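Local coordinates for protein putative peptidase (Bacteroides fragilis, PDB 5DYN) that probably acts as a clostripain-family cysteine protease of clan CD, of which this chain is the N-terminal part, cleaving and thereby activating the B. fragilis toxin, at residues L54-D59 / Q87-A92; T17-M22 / K97-A102; A24-A29 / F115-E120. All coordinates share one frame; numbering follows the deposited sequence.

Interaction 1 (L54-D59 / Q87-A92); sequences LVYIDD and QNSADA. With NA (sodium ion), chain C; NA (sodium ion), chain D.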
ATOM      1  N   LEU A  54      -7.574   6.835  15.824  1.00 41.79           N
ATOM      2  CA  LEU A  54      -7.462   8.241  15.487  1.00 40.52           C
ATOM      3  C   LEU A  54      -7.592   8.409  13.981  1.00 36.47           C
ATOM      4  O   LEU A  54      -7.156   7.559  13.207  1.00 34.35           O
ATOM      5  CB  LEU A  54      -6.141   8.819  15.997  1.00 34.85           C
ATOM      6  CG  LEU A  54      -6.154   9.340  17.440  1.00 41.94           C
ATOM      7  CD1 LEU A  54      -6.587   8.282  18.442  1.00 40.35           C
ATOM      8  CD2 LEU A  54      -4.796   9.876  17.815  1.00 48.06           C
ATOM      9  N   VAL A  55      -8.214   9.505  13.569  1.00 39.05           N
ATOM     10  CA  VAL A  55      -8.460   9.745  12.160  1.00 35.73           C
ATOM     11  C   VAL A  55      -8.031  11.145  11.767  1.00 36.21           C
ATOM     12  O   VAL A  55      -8.529  12.132  12.306  1.00 41.40           O
ATOM     13  CB  VAL A  55      -9.952   9.558  11.806  1.00 41.38           C
ATOM     14  CG1 VAL A  55     -10.267  10.196  10.465  1.00 37.76           C
ATOM     15  CG2 VAL A  55     -10.332   8.083  11.817  1.00 35.36           C
ATOM     16  N   TYR A  56      -7.092  11.228  10.837  1.00 37.75           N
ATOM     17  CA  TYR A  56      -6.769  12.498  10.210  1.00 35.99           C
ATOM     18  C   TYR A  56      -7.469  12.550   8.856  1.00 34.64           C
ATOM     19  O   TYR A  56      -7.228  11.708   7.992  1.00 35.15           O
ATOM     20  CB  TYR A  56      -5.257  12.673  10.056  1.00 31.41           C
ATOM     21  CG  TYR A  56      -4.875  13.926   9.305  1.00 34.99           C
ATOM     22  CD1 TYR A  56      -4.865  15.161   9.939  1.00 36.53           C
ATOM     23  CD2 TYR A  56      -4.538  13.876   7.959  1.00 28.72           C
ATOM     24  CE1 TYR A  56      -4.521  16.310   9.254  1.00 37.97           C
ATOM     25  CE2 TYR A  56      -4.195  15.015   7.267  1.00 28.87           C
ATOM     26  CZ  TYR A  56      -4.188  16.232   7.918  1.00 35.08           C
ATOM     27  OH  TYR A  56      -3.848  17.375   7.229  1.00 37.36           O
ATOM     28  N   ILE A  57      -8.352  13.524   8.680  1.00 27.84           N
ATOM     29  CA  ILE A  57      -9.098  13.642   7.434  1.00 28.71           C
ATOM     30  C   ILE A  57      -8.953  15.035   6.836  1.00 32.26           C
ATOM     31  O   ILE A  57      -9.276  16.045   7.467  1.00 33.89           O
ATOM     32  CB  ILE A  57     -10.602  13.303   7.638  1.00 38.79           C
ATOM     33  CG1 ILE A  57     -11.438  13.764   6.439  1.00 35.77           C
ATOM     34  CG2 ILE A  57     -11.129  13.900   8.935  1.00 33.89           C
ATOM     35  CD1 ILE A  57     -11.280  12.895   5.204  1.00 32.81           C
ATOM     36  N   ASP A  58      -8.444  15.078   5.611  1.00 34.33           N
ATOM     37  CA  ASP A  58      -8.280  16.327   4.884  1.00 35.22           C
ATOM     38  C   ASP A  58      -9.016  16.240   3.550  1.00 36.90           C
ATOM     39  O   ASP A  58      -8.430  15.868   2.532  1.00 38.20           O
ATOM     40  CB  ASP A  58      -6.798  16.634   4.666  1.00 33.46           C
ATOM     41  CG  ASP A  58      -6.570  18.011   4.073  1.00 39.79           C
ATOM     42  OD1 ASP A  58      -7.503  18.839   4.126  1.00 44.14           O
ATOM     43  OD2 ASP A  58      -5.459  18.266   3.558  1.00 33.82           O
ATOM     44  N   ASP A  59     -10.303  16.573   3.565  1.00 32.04           N
ATOM     45  CA  ASP A  59     -11.126  16.490   2.361  1.00 39.92           C
ATOM     46  C   ASP A  59     -11.242  17.851   1.680  1.00 35.45           C
ATOM     47  O   ASP A  59     -10.235  18.505   1.424  1.00 38.92           O
ATOM     48  CB  ASP A  59     -12.513  15.930   2.694  1.00 29.55           C
ATOM     49  CG  ASP A  59     -13.059  16.455   4.005  1.00 30.91           C
ATOM     50  OD1 ASP A  59     -12.626  17.538   4.449  1.00 37.77           O
ATOM     51  OD2 ASP A  59     -13.924  15.780   4.593  1.00 31.90           O
ATOM     52  N   GLN A  87      -3.816  23.000   4.529  1.00 45.75           N
ATOM     53  CA  GLN A  87      -2.420  22.626   4.386  1.00 42.58           C
ATOM     54  C   GLN A  87      -2.262  21.451   3.439  1.00 34.03           C
ATOM     55  O   GLN A  87      -3.210  20.714   3.191  1.00 41.84           O
ATOM     56  CB  GLN A  87      -1.829  22.278   5.753  1.00 39.83           C
ATOM     57  CG  GLN A  87      -2.537  21.118   6.434  1.00 39.39           C
ATOM     58  CD  GLN A  87      -2.146  20.963   7.885  1.00 34.87           C
ATOM     59  OE1 GLN A  87      -1.387  21.767   8.424  1.00 40.77           O
ATOM     60  NE2 GLN A  87      -2.667  19.927   8.530  1.00 30.41           N
ATOM     61  N   ASN A  88      -1.056  21.285   2.913  1.00 38.31           N
ATOM     62  CA  ASN A  88      -0.731  20.123   2.103  1.00 35.39           C
ATOM     63  C   ASN A  88      -0.479  18.914   2.994  1.00 37.79           C
ATOM     64  O   ASN A  88       0.572  18.809   3.624  1.00 37.54           O
ATOM     65  CB  ASN A  88       0.488  20.413   1.224  1.00 36.06           C
ATOM     66  CG  ASN A  88       0.974  19.189   0.475  1.00 36.66           C
ATOM     67  OD1 ASN A  88       0.219  18.249   0.230  1.00 35.74           O
ATOM     68  ND2 ASN A  88       2.246  19.203   0.093  1.00 39.97           N
ATOM     69  N   SER A  89      -1.449  18.005   3.047  1.00 34.51           N
ATOM     70  CA  SER A  89      -1.337  16.818   3.888  1.00 34.05           C
ATOM     71  C   SER A  89      -0.389  15.781   3.284  1.00 33.26           C
ATOM     72  O   SER A  89      -0.081  14.768   3.911  1.00 33.68           O
ATOM     73  CB  SER A  89      -2.716  16.203   4.119  1.00 28.82           C
ATOM     74  OG  SER A  89      -3.600  17.162   4.668  1.00 31.16           O
ATOM     75  N   ALA A  90       0.068  16.046   2.063  1.00 37.90           N
ATOM     76  CA  ALA A  90       1.038  15.184   1.399  1.00 35.55           C
ATOM     77  C   ALA A  90       2.456  15.681   1.656  1.00 38.20           C
ATOM     78  O   ALA A  90       3.416  15.190   1.061  1.00 38.54           O
ATOM     79  CB  ALA A  90       0.761  15.115  -0.094  1.00 34.64           C
ATOM     80  N   ASP A  91       2.574  16.665   2.544  1.00 35.50           N
ATOM     81  CA  ASP A  91       3.874  17.183   2.955  1.00 33.45           C
ATOM     82  C   ASP A  91       4.379  16.410   4.168  1.00 36.76           C
ATOM     83  O   ASP A  91       3.610  16.104   5.079  1.00 37.42           O
ATOM     84  CB  ASP A  91       3.787  18.677   3.268  1.00 39.90           C
ATOM     85  CG  ASP A  91       5.108  19.253   3.734  1.00 38.03           C
ATOM     86  OD1 ASP A  91       6.005  19.437   2.885  1.00 42.40           O
ATOM     87  OD2 ASP A  91       5.249  19.530   4.945  1.00 42.92           O
ATOM     88  N   ALA A  92       5.672  16.098   4.172  1.00 39.96           N
ATOM     89  CA  ALA A  92       6.252  15.241   5.202  1.00 39.89           C
ATOM     90  C   ALA A  92       6.153  15.857   6.593  1.00 39.41           C
ATOM     91  O   ALA A  92       5.778  15.184   7.553  1.00 41.72           O
ATOM     92  CB  ALA A  92       7.704  14.928   4.870  1.00 38.22           C
TER
HETATM   93 NA    NA C 401      -4.944  20.135   1.776  1.00 33.95          NA
HETATM   94 NA    NA D 402      -8.852  20.170   2.584  1.00 47.52          NA
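Asp58 and Gln87 meet at a two-sodium site at the C-terminal end of strand 51-58. The carboxylate of Asp58 bridges the pair: OD2 binds one sodium ion at 2.6 Å, and OD1 binds the second at 2.4 Å. Gln87 brings its backbone O to the first ion, 2.3 Å away, while Asp59 O joins the second. Gln25 OE1 touches both ions; Asp5 of a neighbouring chain also binds the first, and Ser61 O and Glu86 complete the second. A chain of hydrogen bonds runs alongside the metal site. Gln87 NE2 donates to Tyr56 OH at 3.1 Å with an N-H...O angle of 154°, the hydroxyl sitting slightly out of the amide plane. Tyr56 OH donates to Ser89 OG at 2.6 Å, and Ser89 OG in turn to Asp58 OD2. That last pair is modelled at 2.4 Å, too short to be taken literally. With CG anti to the backbone nitrogen (chi1 175°), the Tyr56 ring is carried toward 87-92, Ser89 OG and Gln87 NE2 lying near its plane at the hydroxyl edge. If the doubtfully short link is real, the donors run one way toward the carboxylate and could help stabilise its charge beside the two cations.

Interaction 2 (T17-M22 / K97-A102); sequences TVLVYM and KVISTA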
ATOM      1  N   THR A  17      -3.025   1.647  19.368  1.00 51.55           N
ATOM      2  CA  THR A  17      -3.392   2.914  18.740  1.00 48.31           C
ATOM      3  C   THR A  17      -3.199   2.849  17.229  1.00 48.74           C
ATOM      4  O   THR A  17      -2.123   2.497  16.746  1.00 41.33           O
ATOM      5  CB  THR A  17      -2.569   4.089  19.303  1.00 48.79           C
ATOM      6  OG1 THR A  17      -2.856   4.256  20.697  1.00 54.59           O
ATOM      7  CG2 THR A  17      -2.905   5.379  18.565  1.00 39.27           C
ATOM      8  N   VAL A  18      -4.248   3.186  16.485  1.00 47.54           N
ATOM      9  CA  VAL A  18      -4.173   3.198  15.029  1.00 38.08           C
ATOM     10  C   VAL A  18      -4.543   4.571  14.480  1.00 36.37           C
ATOM     11  O   VAL A  18      -5.621   5.092  14.758  1.00 37.31           O
ATOM     12  CB  VAL A  18      -5.098   2.135  14.403  1.00 38.78           C
ATOM     13  CG1 VAL A  18      -5.048   2.216  12.881  1.00 34.28           C
ATOM     14  CG2 VAL A  18      -4.716   0.742  14.885  1.00 35.69           C
ATOM     15  N   LEU A  19      -3.637   5.157  13.705  1.00 37.32           N
ATOM     16  CA  LEU A  19      -3.905   6.425  13.039  1.00 34.31           C
ATOM     17  C   LEU A  19      -4.269   6.185  11.580  1.00 42.90           C
ATOM     18  O   LEU A  19      -3.499   5.575  10.834  1.00 44.22           O
ATOM     19  CB  LEU A  19      -2.693   7.353  13.136  1.00 38.83           C
ATOM     20  CG  LEU A  19      -2.695   8.616  12.270  1.00 36.90           C
ATOM     21  CD1 LEU A  19      -3.864   9.521  12.621  1.00 38.85           C
ATOM     22  CD2 LEU A  19      -1.380   9.362  12.414  1.00 32.12           C
ATOM     23  N   VAL A  20      -5.447   6.651  11.177  1.00 37.81           N
ATOM     24  CA  VAL A  20      -5.854   6.565   9.780  1.00 32.31           C
ATOM     25  C   VAL A  20      -5.623   7.911   9.101  1.00 37.17           C
ATOM     26  O   VAL A  20      -6.281   8.901   9.420  1.00 37.70           O
ATOM     27  CB  VAL A  20      -7.326   6.146   9.634  1.00 34.01           C
ATOM     28  CG1 VAL A  20      -7.722   6.106   8.168  1.00 31.09           C
ATOM     29  CG2 VAL A  20      -7.550   4.786  10.278  1.00 32.81           C
ATOM     30  N   TYR A  21      -4.669   7.940   8.176  1.00 36.20           N
ATOM     31  CA  TYR A  21      -4.257   9.178   7.526  1.00 35.82           C
ATOM     32  C   TYR A  21      -4.927   9.326   6.163  1.00 30.01           C
ATOM     33  O   TYR A  21      -4.565   8.644   5.207  1.00 31.61           O
ATOM     34  CB  TYR A  21      -2.732   9.215   7.376  1.00 32.52           C
ATOM     35  CG  TYR A  21      -2.161  10.602   7.171  1.00 33.11           C
ATOM     36  CD1 TYR A  21      -2.175  11.202   5.918  1.00 35.88           C
ATOM     37  CD2 TYR A  21      -1.608  11.309   8.230  1.00 32.89           C
ATOM     38  CE1 TYR A  21      -1.659  12.470   5.728  1.00 36.74           C
ATOM     39  CE2 TYR A  21      -1.086  12.578   8.048  1.00 33.05           C
ATOM     40  CZ  TYR A  21      -1.113  13.151   6.794  1.00 31.31           C
ATOM     41  OH  TYR A  21      -0.593  14.412   6.602  1.00 31.83           O
ATOM     42  N   MET A  22      -5.898  10.228   6.076  1.00 32.03           N
ATOM     43  CA  MET A  22      -6.677  10.378   4.853  1.00 36.99           C
ATOM     44  C   MET A  22      -6.324  11.633   4.063  1.00 37.72           C
ATOM     45  O   MET A  22      -6.767  12.735   4.390  1.00 34.47           O
ATOM     46  CB  MET A  22      -8.169  10.388   5.174  1.00 32.28           C
ATOM     47  CG  MET A  22      -8.612   9.251   6.064  1.00 36.31           C
ATOM     48  SD  MET A  22     -10.405   9.124   6.122  1.00 39.78           S
ATOM     49  CE  MET A  22     -10.594   8.213   7.637  1.00 45.35           C
ATOM     50  N   LYS A  97       3.895  16.154  12.061  1.00 32.83           N
ATOM     51  CA  LYS A  97       3.155  16.823  13.129  1.00 39.02           C
ATOM     52  C   LYS A  97       1.926  16.025  13.557  1.00 41.48           C
ATOM     53  O   LYS A  97       1.660  15.873  14.751  1.00 46.98           O
ATOM     54  CB  LYS A  97       2.729  18.229  12.694  1.00 40.71           C
ATOM     55  CG  LYS A  97       1.766  18.897  13.663  1.00 51.03           C
ATOM     56  CD  LYS A  97       1.438  20.328  13.261  1.00 57.32           C
ATOM     57  CE  LYS A  97       0.441  20.950  14.238  1.00 65.55           C
ATOM     58  NZ  LYS A  97       0.142  22.381  13.940  1.00 58.00           N
ATOM     59  N   VAL A  98       1.185  15.514  12.579  1.00 40.35           N
ATOM     60  CA  VAL A  98      -0.023  14.745  12.854  1.00 35.65           C
ATOM     61  C   VAL A  98       0.329  13.418  13.515  1.00 37.91           C
ATOM     62  O   VAL A  98      -0.295  13.021  14.500  1.00 36.34           O
ATOM     63  CB  VAL A  98      -0.834  14.491  11.570  1.00 35.22           C
ATOM     64  CG1 VAL A  98      -2.031  13.603  11.861  1.00 27.19           C
ATOM     65  CG2 VAL A  98      -1.285  15.809  10.964  1.00 27.82           C
ATOM     66  N   ILE A  99       1.339  12.742  12.975  1.00 37.32           N
ATOM     67  CA  ILE A  99       1.816  11.486  13.551  1.00 37.73           C
ATOM     68  C   ILE A  99       2.252  11.676  15.004  1.00 41.97           C
ATOM     69  O   ILE A  99       1.866  10.900  15.882  1.00 36.75           O
ATOM     70  CB  ILE A  99       2.992  10.903  12.748  1.00 38.78           C
ATOM     71  CG1 ILE A  99       2.522  10.398  11.385  1.00 43.65           C
ATOM     72  CG2 ILE A  99       3.634   9.761  13.506  1.00 39.47           C
ATOM     73  CD1 ILE A  99       3.648   9.851  10.530  1.00 35.63           C
ATOM     74  N   SER A 100       3.054  12.712  15.240  1.00 40.59           N
ATOM     75  CA  SER A 100       3.538  13.039  16.577  1.00 40.45           C
ATOM     76  C   SER A 100       2.389  13.279  17.546  1.00 42.25           C
ATOM     77  O   SER A 100       2.352  12.693  18.625  1.00 45.72           O
ATOM     78  CB  SER A 100       4.444  14.269  16.538  1.00 32.05           C
ATOM     79  OG  SER A 100       5.680  13.967  15.917  1.00 51.57           O
ATOM     80  N   THR A 101       1.454  14.139  17.153  1.00 40.42           N
ATOM     81  CA  THR A 101       0.289  14.431  17.980  1.00 39.65           C
ATOM     82  C   THR A 101      -0.507  13.166  18.276  1.00 41.02           C
ATOM     83  O   THR A 101      -0.896  12.914  19.416  1.00 45.97           O
ATOM     84  CB  THR A 101      -0.637  15.458  17.308  1.00 33.76           C
ATOM     85  OG1 THR A 101       0.102  16.647  17.004  1.00 41.48           O
ATOM     86  CG2 THR A 101      -1.798  15.805  18.224  1.00 39.28           C
ATOM     87  N   ALA A 102      -0.727  12.364  17.241  1.00 35.43           N
ATOM     88  CA  ALA A 102      -1.563  11.178  17.349  1.00 38.66           C
ATOM     89  C   ALA A 102      -1.029  10.145  18.343  1.00 45.03           C
ATOM     90  O   ALA A 102      -1.761   9.681  19.217  1.00 44.57           O
ATOM     91  CB  ALA A 102      -1.735  10.538  15.978  1.00 37.69           C
TER
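Leu19 on strand 16-23 presses into helix 92-105 at Val98, Ile99 and Ala102. CB points toward the helix, and CG, swung away from the backbone nitrogen (chi1 169°), carries the branch point outward so that CD2 heads for the helix while CD1 lies back toward strand 51-58. CD1 comes to 4.1 Å from Ala102 CB. CD2 does more of the work: it lies 3.8 Å from the same Ala102 CB and 4.0 Å from the CA of Ile99, and also meets Ile99 CG1 at 4.2 Å and Val98 CG1 at 4.3 Å. The small side chain of Ala102 is consistent with the close approach here, Leu19 CA to Ala102 CA 6.8 Å. Two residues on along the strand, Tyr21 turns its ring so that CE2 at the rim stands 4.0 Å from Val98 CB, near the ring plane; this is edge packing, not stacking. Its hydroxyl bonds instead to Ser89 O in the loop before the helix. The strand and helix segments run nearly antiparallel, their axes 9.7 Å apart at an angle of 155°. The helix lies on one face of the sheet, over strands 51-58, 16-23 and 110-116: Val98 also rests on Tyr56 and Ala102 on Leu54 of strand 51-58, while Ile99 reaches Met113 of strand 110-116.

Interaction 3 (A24-A29 / F115-E120); sequences AQNSLA and FWSHGE. With NA (sodium ion), chain C; NA (sodium ion), chain D.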
ATOM      1  N   ALA A  24      -7.518  13.163   1.386  1.00 38.20           N
ATOM      2  CA  ALA A  24      -8.752  13.043   0.618  1.00 32.87           C
ATOM      3  C   ALA A  24      -9.072  14.284  -0.211  1.00 36.40           C
ATOM      4  O   ALA A  24     -10.154  14.386  -0.786  1.00 37.14           O
ATOM      5  CB  ALA A  24      -9.909  12.730   1.554  1.00 30.79           C
ATOM      6  N   GLN A  25      -8.135  15.224  -0.280  1.00 37.93           N
ATOM      7  CA  GLN A  25      -8.350  16.438  -1.062  1.00 38.05           C
ATOM      8  C   GLN A  25      -8.104  16.145  -2.537  1.00 35.03           C
ATOM      9  O   GLN A  25      -7.161  16.653  -3.149  1.00 38.19           O
ATOM     10  CB  GLN A  25      -7.452  17.574  -0.571  1.00 33.13           C
ATOM     11  CG  GLN A  25      -7.821  18.939  -1.132  1.00 33.14           C
ATOM     12  CD  GLN A  25      -7.110  20.059  -0.412  1.00 38.87           C
ATOM     13  OE1 GLN A  25      -7.163  20.152   0.811  1.00 38.54           O
ATOM     14  NE2 GLN A  25      -6.422  20.908  -1.166  1.00 43.17           N
ATOM     15  N   ASN A  26      -8.973  15.314  -3.097  1.00 33.03           N
ATOM     16  CA  ASN A  26      -8.828  14.840  -4.459  1.00 33.45           C
ATOM     17  C   ASN A  26     -10.139  14.252  -4.947  1.00 36.77           C
ATOM     18  O   ASN A  26     -11.198  14.544  -4.392  1.00 37.26           O
ATOM     19  CB  ASN A  26      -7.705  13.805  -4.543  1.00 30.21           C
ATOM     20  CG  ASN A  26      -7.774  12.784  -3.424  1.00 33.67           C
ATOM     21  OD1 ASN A  26      -8.845  12.266  -3.108  1.00 37.58           O
ATOM     22  ND2 ASN A  26      -6.632  12.504  -2.803  1.00 30.26           N
ATOM     23  N   SER A  27     -10.064  13.412  -5.972  1.00 34.65           N
ATOM     24  CA  SER A  27     -11.256  12.810  -6.557  1.00 35.88           C
ATOM     25  C   SER A  27     -11.944  11.830  -5.606  1.00 38.62           C
ATOM     26  O   SER A  27     -13.082  11.431  -5.842  1.00 39.87           O
ATOM     27  CB  SER A  27     -10.901  12.099  -7.863  1.00 35.61           C
ATOM     28  OG  SER A  27     -10.185  10.905  -7.608  1.00 36.90           O
ATOM     29  N   LEU A  28     -11.257  11.445  -4.536  1.00 31.59           N
ATOM     30  CA  LEU A  28     -11.797  10.463  -3.600  1.00 30.99           C
ATOM     31  C   LEU A  28     -12.559  11.115  -2.454  1.00 37.53           C
ATOM     32  O   LEU A  28     -13.105  10.421  -1.593  1.00 34.09           O
ATOM     33  CB  LEU A  28     -10.675   9.596  -3.035  1.00 32.25           C
ATOM     34  CG  LEU A  28      -9.865   8.825  -4.071  1.00 38.95           C
ATOM     35  CD1 LEU A  28      -8.660   8.187  -3.412  1.00 30.40           C
ATOM     36  CD2 LEU A  28     -10.734   7.782  -4.753  1.00 36.41           C
ATOM     37  N   ALA A  29     -12.586  12.445  -2.442  1.00 33.45           N
ATOM     38  CA  ALA A  29     -13.281  13.193  -1.394  1.00 36.43           C
ATOM     39  C   ALA A  29     -14.730  12.737  -1.165  1.00 32.84           C
ATOM     40  O   ALA A  29     -15.137  12.581  -0.017  1.00 39.37           O
ATOM     41  CB  ALA A  29     -13.243  14.684  -1.699  1.00 33.09           C
ATOM     42  N   PHE A 115      -3.066   4.240   5.467  1.00 35.85           N
ATOM     43  CA  PHE A 115      -2.780   5.280   4.491  1.00 35.12           C
ATOM     44  C   PHE A 115      -3.875   5.334   3.433  1.00 35.43           C
ATOM     45  O   PHE A 115      -4.022   4.421   2.619  1.00 34.38           O
ATOM     46  CB  PHE A 115      -1.410   5.040   3.864  1.00 34.94           C
ATOM     47  CG  PHE A 115      -0.282   5.110   4.853  1.00 30.33           C
ATOM     48  CD1 PHE A 115       0.089   3.989   5.583  1.00 31.12           C
ATOM     49  CD2 PHE A 115       0.393   6.299   5.070  1.00 28.29           C
ATOM     50  CE1 PHE A 115       1.123   4.053   6.502  1.00 34.25           C
ATOM     51  CE2 PHE A 115       1.429   6.368   5.986  1.00 30.55           C
ATOM     52  CZ  PHE A 115       1.793   5.244   6.700  1.00 31.17           C
ATOM     53  N   TRP A 116      -4.635   6.426   3.461  1.00 32.19           N
ATOM     54  CA  TRP A 116      -5.878   6.560   2.709  1.00 29.52           C
ATOM     55  C   TRP A 116      -5.777   7.682   1.681  1.00 30.19           C
ATOM     56  O   TRP A 116      -5.896   8.859   2.038  1.00 32.05           O
ATOM     57  CB  TRP A 116      -7.034   6.836   3.679  1.00 33.06           C
ATOM     58  CG  TRP A 116      -8.425   6.584   3.152  1.00 39.41           C
ATOM     59  CD1 TRP A 116      -9.241   5.533   3.469  1.00 32.79           C
ATOM     60  CD2 TRP A 116      -9.174   7.412   2.248  1.00 35.37           C
ATOM     61  NE1 TRP A 116     -10.443   5.651   2.814  1.00 34.17           N
ATOM     62  CE2 TRP A 116     -10.427   6.793   2.057  1.00 32.81           C
ATOM     63  CE3 TRP A 116      -8.906   8.613   1.580  1.00 25.46           C
ATOM     64  CZ2 TRP A 116     -11.406   7.331   1.222  1.00 31.83           C
ATOM     65  CZ3 TRP A 116      -9.878   9.144   0.752  1.00 32.82           C
ATOM     66  CH2 TRP A 116     -11.114   8.503   0.581  1.00 30.75           C
ATOM     67  N   SER A 117      -5.560   7.318   0.417  1.00 22.54           N
ATOM     68  CA  SER A 117      -5.488   8.294  -0.674  1.00 29.17           C
ATOM     69  C   SER A 117      -5.330   7.615  -2.032  1.00 28.73           C
ATOM     70  O   SER A 117      -5.553   6.414  -2.168  1.00 29.65           O
ATOM     71  CB  SER A 117      -4.325   9.265  -0.457  1.00 28.53           C
ATOM     72  OG  SER A 117      -4.458  10.408  -1.278  1.00 29.92           O
ATOM     73  N   HIS A 118      -4.947   8.397  -3.037  1.00 34.91           N
ATOM     74  CA  HIS A 118      -4.521   7.843  -4.318  1.00 33.98           C
ATOM     75  C   HIS A 118      -3.113   7.283  -4.173  1.00 31.68           C
ATOM     76  O   HIS A 118      -2.346   7.731  -3.322  1.00 32.57           O
ATOM     77  CB  HIS A 118      -4.556   8.899  -5.426  1.00 26.45           C
ATOM     78  CG  HIS A 118      -5.922   9.142  -5.987  1.00 35.66           C
ATOM     79  ND1 HIS A 118      -6.670   8.148  -6.580  1.00 31.53           N
ATOM     80  CD2 HIS A 118      -6.670  10.269  -6.057  1.00 37.60           C
ATOM     81  CE1 HIS A 118      -7.823   8.650  -6.983  1.00 34.75           C
ATOM     82  NE2 HIS A 118      -7.848   9.935  -6.679  1.00 32.82           N
ATOM     83  N   GLY A 119      -2.773   6.308  -5.006  1.00 37.63           N
ATOM     84  CA  GLY A 119      -1.482   5.657  -4.915  1.00 26.54           C
ATOM     85  C   GLY A 119      -0.858   5.399  -6.270  1.00 30.86           C
ATOM     86  O   GLY A 119      -1.558   5.192  -7.261  1.00 28.53           O
ATOM     87  N   GLU A 120       0.471   5.413  -6.305  1.00 26.81           N
ATOM     88  CA  GLU A 120       1.218   5.205  -7.536  1.00 26.35           C
ATOM     89  C   GLU A 120       2.612   4.681  -7.192  1.00 28.58           C
ATOM     90  O   GLU A 120       3.622   5.222  -7.640  1.00 28.28           O
ATOM     91  CB  GLU A 120       1.297   6.506  -8.345  1.00 28.69           C
ATOM     92  CG  GLU A 120       1.832   6.372  -9.771  1.00 33.74           C
ATOM     93  CD  GLU A 120       0.897   5.612 -10.690  1.00 34.37           C
ATOM     94  OE1 GLU A 120      -0.019   6.242 -11.264  1.00 31.19           O
ATOM     95  OE2 GLU A 120       1.081   4.386 -10.842  1.00 35.41           O
TER
HETATM   96 NA    NA C 401      -4.944  20.135   1.776  1.00 33.95          NA
HETATM   97 NA    NA D 402      -8.852  20.170   2.584  1.00 47.52          NA
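A leucine methyl sits squarely on an imidazole here: Leu28 CD1 is 3.6 Å from the centroid of the His118 ring and only 6° off its normal, a CH-pi contact. The setting is the C-terminal ends of the parallel strands 51-58, 16-23 and 110-116 in an alpha/beta fold of the caspase-like kind expected for clan CD, whose members have a His-Gly pair after a strand end, as His118 and Gly119 do here. While Leu28 covers one face of the imidazole, Ser27 comes in at the edge, its OG hydrogen-bonded to His118 NE2 at 2.7 Å. Face and edge are therefore both held from the 24-29 loop, which should fix the tilt of the ring. The six-membered ring of Trp116 packs against the same loop: CZ3 lies 3.7 Å from Ala24 CB, and CH2 meets Leu28 CB at 3.8 Å and, in the ring plane, Leu28 O at 3.5 Å. At the pyrrole end, NE1 of the same tryptophan bonds to Asp35 of helix 29-43. Gln25 turns away from all this, its OE1 bridging the two sodium ions. Asn26 ND2 bonds Ile23 O of its own chain and Gln4 O of a neighbouring chain. From the crowded position between backbone N and carbonyl carbon (chi1 45°), Asn26 also turns OD1 back to cap Leu28 N at 2.9 Å.

From the N terminus, strand 16-23 comes first and already takes part in interaction 2, followed by the 24-29 loop of interaction 3. Helix 29-43 then leads to strand 51-58, where interaction 1 begins; it closes at the loop 87-92, the shortest of the three closures. Helix 92-105 closes interaction 2, and strand 110-116 with the residues after it closes interaction 3. Interaction 1 thus falls within both longer closures, while interactions 2 and 3 cross. Neighbouring strands join them: Tyr56 O to Met22 N, and Tyr21 O to Trp116 N. The two sodium ions link interactions 1 and 3 at the C-terminal ends of the parallel strands, and interaction 2 holds the helix over the sheet's face.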